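Local atomic coordinates of maquette-3 (Escherichia coli, PDB entry 6Z0C), a protein that is an artificial four-helix bundle, designed to carry a buried network of charged side chains within its hydrophobic core and so probably to gain stability from ion pairs. Residues E53-S56 against V57-Q61; E137-I140 against E141-T145; K162-V165 against I166-Q169. One frame throughout, in Å; residues are numbered along the deposited sequence.

Interaction 1 (E53-S56 against V57-Q61)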
loop_
_atom_site.group_PDB
_atom_site.type_symbol
_atom_site.label_atom_id
_atom_site.label_comp_id
_atom_site.label_asym_id
_atom_site.label_seq_id
_atom_site.Cartn_x
_atom_site.Cartn_y
_atom_site.Cartn_z
ATOM N N GLU A 53 31.912 -2.172 15.921
ATOM C CA GLU A 53 30.970 -3.166 15.329
ATOM C C GLU A 53 29.547 -2.588 15.369
ATOM O O GLU A 53 28.801 -2.804 14.398
ATOM C CB GLU A 53 31.074 -4.539 16.006
ATOM C CG GLU A 53 30.303 -4.689 17.312
ATOM C CD GLU A 53 30.994 -4.145 18.553
ATOM O OE1 GLU A 53 32.089 -3.561 18.419
ATOM O OE2 GLU A 53 30.442 -4.323 19.659
ATOM N N LYS A 54 29.195 -1.864 16.437
ATOM C CA LYS A 54 27.864 -1.221 16.602
ATOM C C LYS A 54 27.755 -0.040 15.628
ATOM O O LYS A 54 26.700 0.089 14.980
ATOM C CB LYS A 54 27.642 -0.790 18.056
ATOM C CG LYS A 54 27.592 -1.930 19.063
ATOM C CD LYS A 54 26.951 -1.557 20.386
ATOM C CE LYS A 54 27.041 -2.665 21.416
ATOM N NZ LYS A 54 26.219 -2.367 22.612
ATOM N N LYS A 55 28.804 0.780 15.511
ATOM C CA LYS A 55 28.836 1.918 14.548
ATOM C C LYS A 55 28.618 1.374 13.130
ATOM O O LYS A 55 27.759 1.920 12.410
ATOM C CB LYS A 55 30.156 2.692 14.631
ATOM C CG LYS A 55 30.132 4.054 13.946
ATOM C CD LYS A 55 31.404 4.857 14.121
ATOM C CE LYS A 55 31.184 6.351 14.004
ATOM N NZ LYS A 55 30.651 6.928 15.261
ATOM N N SER A 56 29.356 0.324 12.761
ATOM C CA SER A 56 29.290 -0.344 11.436
ATOM C C SER A 56 27.846 -0.758 11.118
ATOM O O SER A 56 27.377 -0.445 10.008
ATOM C CB SER A 56 30.219 -1.526 11.384
ATOM O OG SER A 56 30.042 -2.240 10.171
ATOM N N VAL A 57 27.178 -1.445 12.051
ATOM C CA VAL A 57 25.781 -1.949 11.884
ATOM C C VAL A 57 24.844 -0.755 11.662
ATOM O O VAL A 57 24.042 -0.790 10.700
ATOM C CB VAL A 57 25.336 -2.798 13.090
ATOM C CG1 VAL A 57 23.822 -2.949 13.158
ATOM C CG2 VAL A 57 26.014 -4.161 13.096
ATOM N N LEU A 58 24.939 0.261 12.523
ATOM C CA LEU A 58 24.046 1.450 12.497
ATOM C C LEU A 58 24.257 2.238 11.197
ATOM O O LEU A 58 23.246 2.634 10.586
ATOM C CB LEU A 58 24.323 2.319 13.727
ATOM C CG LEU A 58 23.997 1.676 15.076
ATOM C CD1 LEU A 58 24.498 2.543 16.221
ATOM C CD2 LEU A 58 22.505 1.413 15.214
ATOM N N GLN A 59 25.512 2.453 10.789
ATOM C CA GLN A 59 25.854 3.253 9.579
ATOM C C GLN A 59 25.325 2.553 8.319
ATOM O O GLN A 59 24.760 3.247 7.459
ATOM C CB GLN A 59 27.358 3.518 9.480
ATOM C CG GLN A 59 27.746 4.898 9.990
ATOM C CD GLN A 59 29.235 5.127 10.062
ATOM O OE1 GLN A 59 30.038 4.236 9.800
ATOM N NE2 GLN A 59 29.616 6.341 10.430
ATOM N N LYS A 60 25.488 1.237 8.193
ATOM C CA LYS A 60 25.078 0.541 6.942
ATOM C C LYS A 60 23.541 0.512 6.882
ATOM O O LYS A 60 23.007 0.647 5.768
ATOM C CB LYS A 60 25.798 -0.804 6.773
ATOM C CG LYS A 60 25.371 -1.953 7.670
ATOM C CD LYS A 60 25.990 -3.280 7.241
ATOM C CE LYS A 60 26.493 -4.130 8.390
ATOM N NZ LYS A 60 25.382 -4.698 9.188
ATOM N N GLN A 61 22.846 0.446 8.025
ATOM C CA GLN A 61 21.357 0.496 8.063
ATOM C C GLN A 61 20.869 1.899 7.679
ATOM O O GLN A 61 19.808 2.000 7.035
ATOM C CB GLN A 61 20.815 0.093 9.434
ATOM C CG GLN A 61 19.299 0.207 9.548
ATOM C CD GLN A 61 18.555 -0.650 8.551
ATOM O OE1 GLN A 61 19.085 -1.619 8.009
ATOM N NE2 GLN A 61 17.305 -0.293 8.303
#
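With chi1 at -165°, K55 swings its CG away from its own backbone N, and the chain stays extended until it bends at chi4; Q59, one turn later, is extended beyond CG. The two chains therefore cross at a slant, the amide group of Q59 lying against the lysine's methylenes: K55 CG is 4.1 Å from Q59 CD, and K55 CE is 3.9 Å from Q59 NE2. These are van der Waals contacts, carbon of the lysine against the amide; K55 NZ goes elsewhere, hydrogen-bonding to the backbone O of S46 in helix 4-48. Beneath them runs the i to i+4 ladder of an α-helix, here the N-terminal part of helix 52-99 in a four-helix bundle. Its shortest rung, Q59 N to K55 O at 2.8 Å, has an angle of 161° at the hydrogen; L58 N to K54 O is slightly straighter. Side chains also lean on the carbonyls of the preceding turn. L58 sets CG beside its own N, which brings that atom to 3.1 Å from K54 O, while V57 CG2 approaches E53 O to 3.4 Å. L58 is buried against L42 and A45 of helix 4-48 and L155 and L158 of helix 152-194. K54, also buried, hydrogen-bonds through NZ to the carbonyl oxygens of I146 and S150. K60, with chi1 at 73°, lays CG 3.4 Å from S56 O.

Interaction 2 (E137-I140 against E141-T145)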
loop_
_atom_site.group_PDB
_atom_site.type_symbol
_atom_site.label_atom_id
_atom_site.label_comp_id
_atom_site.label_asym_id
_atom_site.label_seq_id
_atom_site.Cartn_x
_atom_site.Cartn_y
_atom_site.Cartn_z
ATOM N N GLU A 137 12.370 -6.582 9.522
ATOM C CA GLU A 137 12.499 -7.791 10.380
ATOM C C GLU A 137 13.971 -8.207 10.482
ATOM O O GLU A 137 14.394 -8.592 11.589
ATOM C CB GLU A 137 11.656 -8.939 9.828
ATOM C CG GLU A 137 10.171 -8.720 10.014
ATOM C CD GLU A 137 9.297 -9.830 9.465
ATOM O OE1 GLU A 137 8.282 -10.135 10.107
ATOM O OE2 GLU A 137 9.627 -10.375 8.395
ATOM N N LYS A 138 14.713 -8.151 9.373
ATOM C CA LYS A 138 16.153 -8.520 9.332
ATOM C C LYS A 138 16.955 -7.542 10.192
ATOM O O LYS A 138 17.833 -7.996 10.947
ATOM C CB LYS A 138 16.695 -8.512 7.903
ATOM C CG LYS A 138 16.270 -9.692 7.048
ATOM C CD LYS A 138 16.858 -9.645 5.662
ATOM C CE LYS A 138 16.415 -10.804 4.799
ATOM N NZ LYS A 138 16.648 -10.523 3.364
ATOM N N PHE A 139 16.676 -6.243 10.087
ATOM C CA PHE A 139 17.438 -5.231 10.855
ATOM C C PHE A 139 17.191 -5.440 12.353
ATOM O O PHE A 139 18.154 -5.334 13.129
ATOM C CB PHE A 139 17.121 -3.792 10.448
ATOM C CG PHE A 139 17.931 -2.831 11.274
ATOM C CD1 PHE A 139 19.315 -2.834 11.184
ATOM C CD2 PHE A 139 17.332 -2.015 12.219
ATOM C CE1 PHE A 139 20.080 -1.995 11.980
ATOM C CE2 PHE A 139 18.099 -1.173 13.009
ATOM C CZ PHE A 139 19.470 -1.168 12.892
ATOM N N ILE A 140 15.946 -5.720 12.744
ATOM C CA ILE A 140 15.567 -5.967 14.168
ATOM C C ILE A 140 16.386 -7.145 14.710
ATOM O O ILE A 140 16.907 -7.029 15.836
ATOM C CB ILE A 140 14.050 -6.189 14.305
ATOM C CG1 ILE A 140 13.324 -4.841 14.292
ATOM C CG2 ILE A 140 13.715 -7.018 15.539
ATOM C CD1 ILE A 140 11.875 -4.918 14.669
ATOM N N GLU A 141 16.500 -8.233 13.944
ATOM C CA GLU A 141 17.255 -9.443 14.371
ATOM C C GLU A 141 18.728 -9.051 14.566
ATOM O O GLU A 141 19.341 -9.508 15.544
ATOM C CB GLU A 141 17.009 -10.585 13.379
ATOM C CG GLU A 141 15.570 -11.088 13.428
ATOM C CD GLU A 141 15.069 -11.912 12.251
ATOM O OE1 GLU A 141 15.885 -12.281 11.380
ATOM O OE2 GLU A 141 13.850 -12.186 12.210
ATOM N N LEU A 142 19.249 -8.168 13.711
ATOM C CA LEU A 142 20.642 -7.655 13.790
ATOM C C LEU A 142 20.786 -6.710 14.993
ATOM O O LEU A 142 21.779 -6.838 15.739
ATOM C CB LEU A 142 20.956 -6.943 12.472
ATOM C CG LEU A 142 22.431 -6.749 12.139
ATOM C CD1 LEU A 142 23.205 -8.054 12.260
ATOM C CD2 LEU A 142 22.569 -6.181 10.738
ATOM N N LEU A 143 19.828 -5.797 15.167
ATOM C CA LEU A 143 19.827 -4.768 16.242
ATOM C C LEU A 143 19.798 -5.450 17.616
ATOM O O LEU A 143 20.490 -4.969 18.526
ATOM C CB LEU A 143 18.612 -3.858 16.045
ATOM C CG LEU A 143 18.414 -2.769 17.097
ATOM C CD1 LEU A 143 19.678 -1.936 17.283
ATOM C CD2 LEU A 143 17.243 -1.879 16.723
ATOM N N GLU A 144 19.020 -6.527 17.755
ATOM C CA GLU A 144 18.905 -7.319 19.011
ATOM C C GLU A 144 20.287 -7.777 19.503
ATOM O O GLU A 144 20.453 -7.884 20.730
ATOM C CB GLU A 144 17.988 -8.522 18.800
ATOM C CG GLU A 144 16.518 -8.165 18.869
ATOM C CD GLU A 144 15.585 -9.321 18.567
ATOM O OE1 GLU A 144 14.660 -9.551 19.362
ATOM O OE2 GLU A 144 15.776 -9.983 17.530
ATOM N N THR A 145 21.233 -8.055 18.599
ATOM C CA THR A 145 22.558 -8.641 18.946
ATOM C C THR A 145 23.481 -7.573 19.547
ATOM O O THR A 145 24.480 -7.972 20.172
ATOM C CB THR A 145 23.242 -9.315 17.747
ATOM O OG1 THR A 145 23.612 -8.319 16.793
ATOM C CG2 THR A 145 22.375 -10.364 17.086
#
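F139 meets L143 one helical turn on, and the ring can be followed outward from its CB. That CB points away from the following turn, but chi1 of 180° and chi2 of 63° turn the ring so that the CD2-CE2 side slants forward, toward L143 on the next turn. CG and CD2 lead to CE2, the atom that makes the contact: it lies 3.9 Å from L143 CD2. L143 CB sits over one face of the ring, 4.1 Å above its plane and offset toward the rim, so the leucine covers part of a face. The same turn carries the backbone bonds. L143 N reaches F139 O at 2.7 Å, and E144 N bonds to I140 O at 2.9 Å. On the outer side, E144 stretches back over that carbonyl, its CG 3.3 Å from I140 O, and its carboxylate OE2 comes to 4.1 Å from I140 CG2. T145 turns its hydroxyl back to the chain: OG1 donates to L142 O at 2.6 Å in the carbonyl plane, and T145 N bonds to the same oxygen, so two donors share one acceptor near the end of helix 105-144. Within the bundle, F139 lies between helices, touching V57 and Q61 of helix 52-99 and K162 of helix 152-194, while I140 packs on K162, L163 and I166 and E137 forms a salt bridge to R170, all in helix 152-194.

Interaction 3 (K162-V165 against I166-Q169)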
loop_
_atom_site.group_PDB
_atom_site.type_symbol
_atom_site.label_atom_id
_atom_site.label_comp_id
_atom_site.label_asym_id
_atom_site.label_seq_id
_atom_site.Cartn_x
_atom_site.Cartn_y
_atom_site.Cartn_z
ATOM N N LYS A 162 11.308 0.588 15.828
ATOM C CA LYS A 162 11.312 -0.372 14.692
ATOM C C LYS A 162 10.158 -1.364 14.856
ATOM O O LYS A 162 9.528 -1.693 13.840
ATOM C CB LYS A 162 12.661 -1.085 14.573
ATOM C CG LYS A 162 13.773 -0.256 13.947
ATOM C CD LYS A 162 13.416 0.264 12.578
ATOM C CE LYS A 162 14.620 0.608 11.730
ATOM N NZ LYS A 162 14.202 1.109 10.401
ATOM N N LEU A 163 9.878 -1.803 16.087
ATOM C CA LEU A 163 8.751 -2.728 16.381
ATOM C C LEU A 163 7.411 -2.057 16.036
ATOM O O LEU A 163 6.524 -2.760 15.500
ATOM C CB LEU A 163 8.825 -3.166 17.847
ATOM C CG LEU A 163 9.978 -4.114 18.180
ATOM C CD1 LEU A 163 10.117 -4.297 19.681
ATOM C CD2 LEU A 163 9.795 -5.462 17.497
ATOM N N GLN A 164 7.270 -0.753 16.294
ATOM C CA GLN A 164 6.045 0.025 15.949
ATOM C C GLN A 164 5.942 0.161 14.424
ATOM O O GLN A 164 4.818 0.023 13.902
ATOM C CB GLN A 164 6.040 1.398 16.629
ATOM C CG GLN A 164 4.952 2.335 16.117
ATOM C CD GLN A 164 3.556 1.786 16.298
ATOM O OE1 GLN A 164 3.281 1.020 17.217
ATOM N NE2 GLN A 164 2.653 2.189 15.419
ATOM N N VAL A 165 7.060 0.433 13.744
ATOM C CA VAL A 165 7.125 0.539 12.253
ATOM C C VAL A 165 6.585 -0.759 11.643
ATOM O O VAL A 165 5.778 -0.681 10.700
ATOM C CB VAL A 165 8.552 0.835 11.750
ATOM C CG1 VAL A 165 8.731 0.461 10.285
ATOM C CG2 VAL A 165 8.924 2.290 11.965
ATOM N N ILE A 166 7.021 -1.909 12.158
ATOM C CA ILE A 166 6.643 -3.238 11.596
ATOM C C ILE A 166 5.132 -3.442 11.763
ATOM O O ILE A 166 4.510 -3.916 10.799
ATOM C CB ILE A 166 7.491 -4.368 12.211
ATOM C CG1 ILE A 166 8.844 -4.445 11.501
ATOM C CG2 ILE A 166 6.754 -5.697 12.172
ATOM C CD1 ILE A 166 9.860 -5.292 12.209
ATOM N N LYS A 167 4.560 -3.076 12.915
ATOM C CA LYS A 167 3.093 -3.166 13.164
ATOM C C LYS A 167 2.343 -2.404 12.066
ATOM O O LYS A 167 1.354 -2.953 11.539
ATOM C CB LYS A 167 2.699 -2.584 14.525
ATOM C CG LYS A 167 2.948 -3.482 15.726
ATOM C CD LYS A 167 2.374 -2.918 17.011
ATOM C CE LYS A 167 2.607 -3.799 18.220
ATOM N NZ LYS A 167 4.000 -3.697 18.705
ATOM N N GLN A 168 2.793 -1.186 11.750
ATOM C CA GLN A 168 2.154 -0.295 10.744
ATOM C C GLN A 168 2.320 -0.878 9.333
ATOM O O GLN A 168 1.367 -0.761 8.542
ATOM C CB GLN A 168 2.735 1.115 10.838
ATOM C CG GLN A 168 2.373 1.819 12.138
ATOM C CD GLN A 168 2.950 3.211 12.231
ATOM O OE1 GLN A 168 3.455 3.623 13.271
ATOM N NE2 GLN A 168 2.890 3.950 11.137
ATOM N N GLN A 169 3.469 -1.477 9.014
ATOM C CA GLN A 169 3.699 -2.080 7.669
ATOM C C GLN A 169 2.791 -3.304 7.485
ATOM O O GLN A 169 2.289 -3.485 6.374
ATOM C CB GLN A 169 5.178 -2.393 7.446
ATOM C CG GLN A 169 5.960 -1.181 6.954
ATOM C CD GLN A 169 7.449 -1.349 7.118
ATOM O OE1 GLN A 169 7.916 -2.271 7.781
ATOM N NE2 GLN A 169 8.207 -0.453 6.509
#
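Four i to i+4 backbone bonds, from I166 N to K162 O at 3.0 Å through Q169 N to V165 O, establish regular α-helix across residues 162-169. This is part of helix 152-194 of the four-helix bundle, and the side chains add a bond between Q164 and Q168 with the same spacing. Q164 bends at chi2, which turns its amide along the helix, whereas Q168 is extended beyond CG. As a result Q164 NE2 donates to Q168 OE1 at 2.7 Å, with a nearly straight N-H...O angle of 169°. The acceptor lies in the amide plane of Q164, but the donor is tilted from the carbonyl plane of Q168 and meets its C=O well off the axis, at 112°; the two amide planes stand 50° apart. A leucine in place of Q168 would probably leave Q164 NE2 without this acceptor and its amide freer to turn. Both glutamines face helix 4-48, where Q164 touches I34 and Q168 touches L31. On another side of the helix V165 and Q169 run side by side, pointing the same way. K162 is buried, and its NZ forms salt bridges to E65 and E136, carboxylates from two other helices, in keeping with a designed charged network. K167 crosses Q164 at about a right angle, its CD 4.0 Å from Q164 OE1.

From the N terminus, helix 4-48 leads into helix 52-99, where interaction 1 lies close to the start; interaction 2 follows near the end of helix 105-144, and interaction 3 in helix 152-194. Each joins consecutive turns of one helix, so none closes a long loop, and the three stand in series without nesting or crossing. Packing between helices ties them together. Interactions 1 and 2, centres about 12 Å apart, join helices 52-99 and 105-144 where Q61 CG lies 3.4 Å from F139 CE1. Interactions 2 and 3, centres about 13 Å apart, join helices 105-144 and 152-194 through I140 against L163 and I166. Between interactions 1 and 3, Q61 NE2 packs 4.0 Å from K162 NZ.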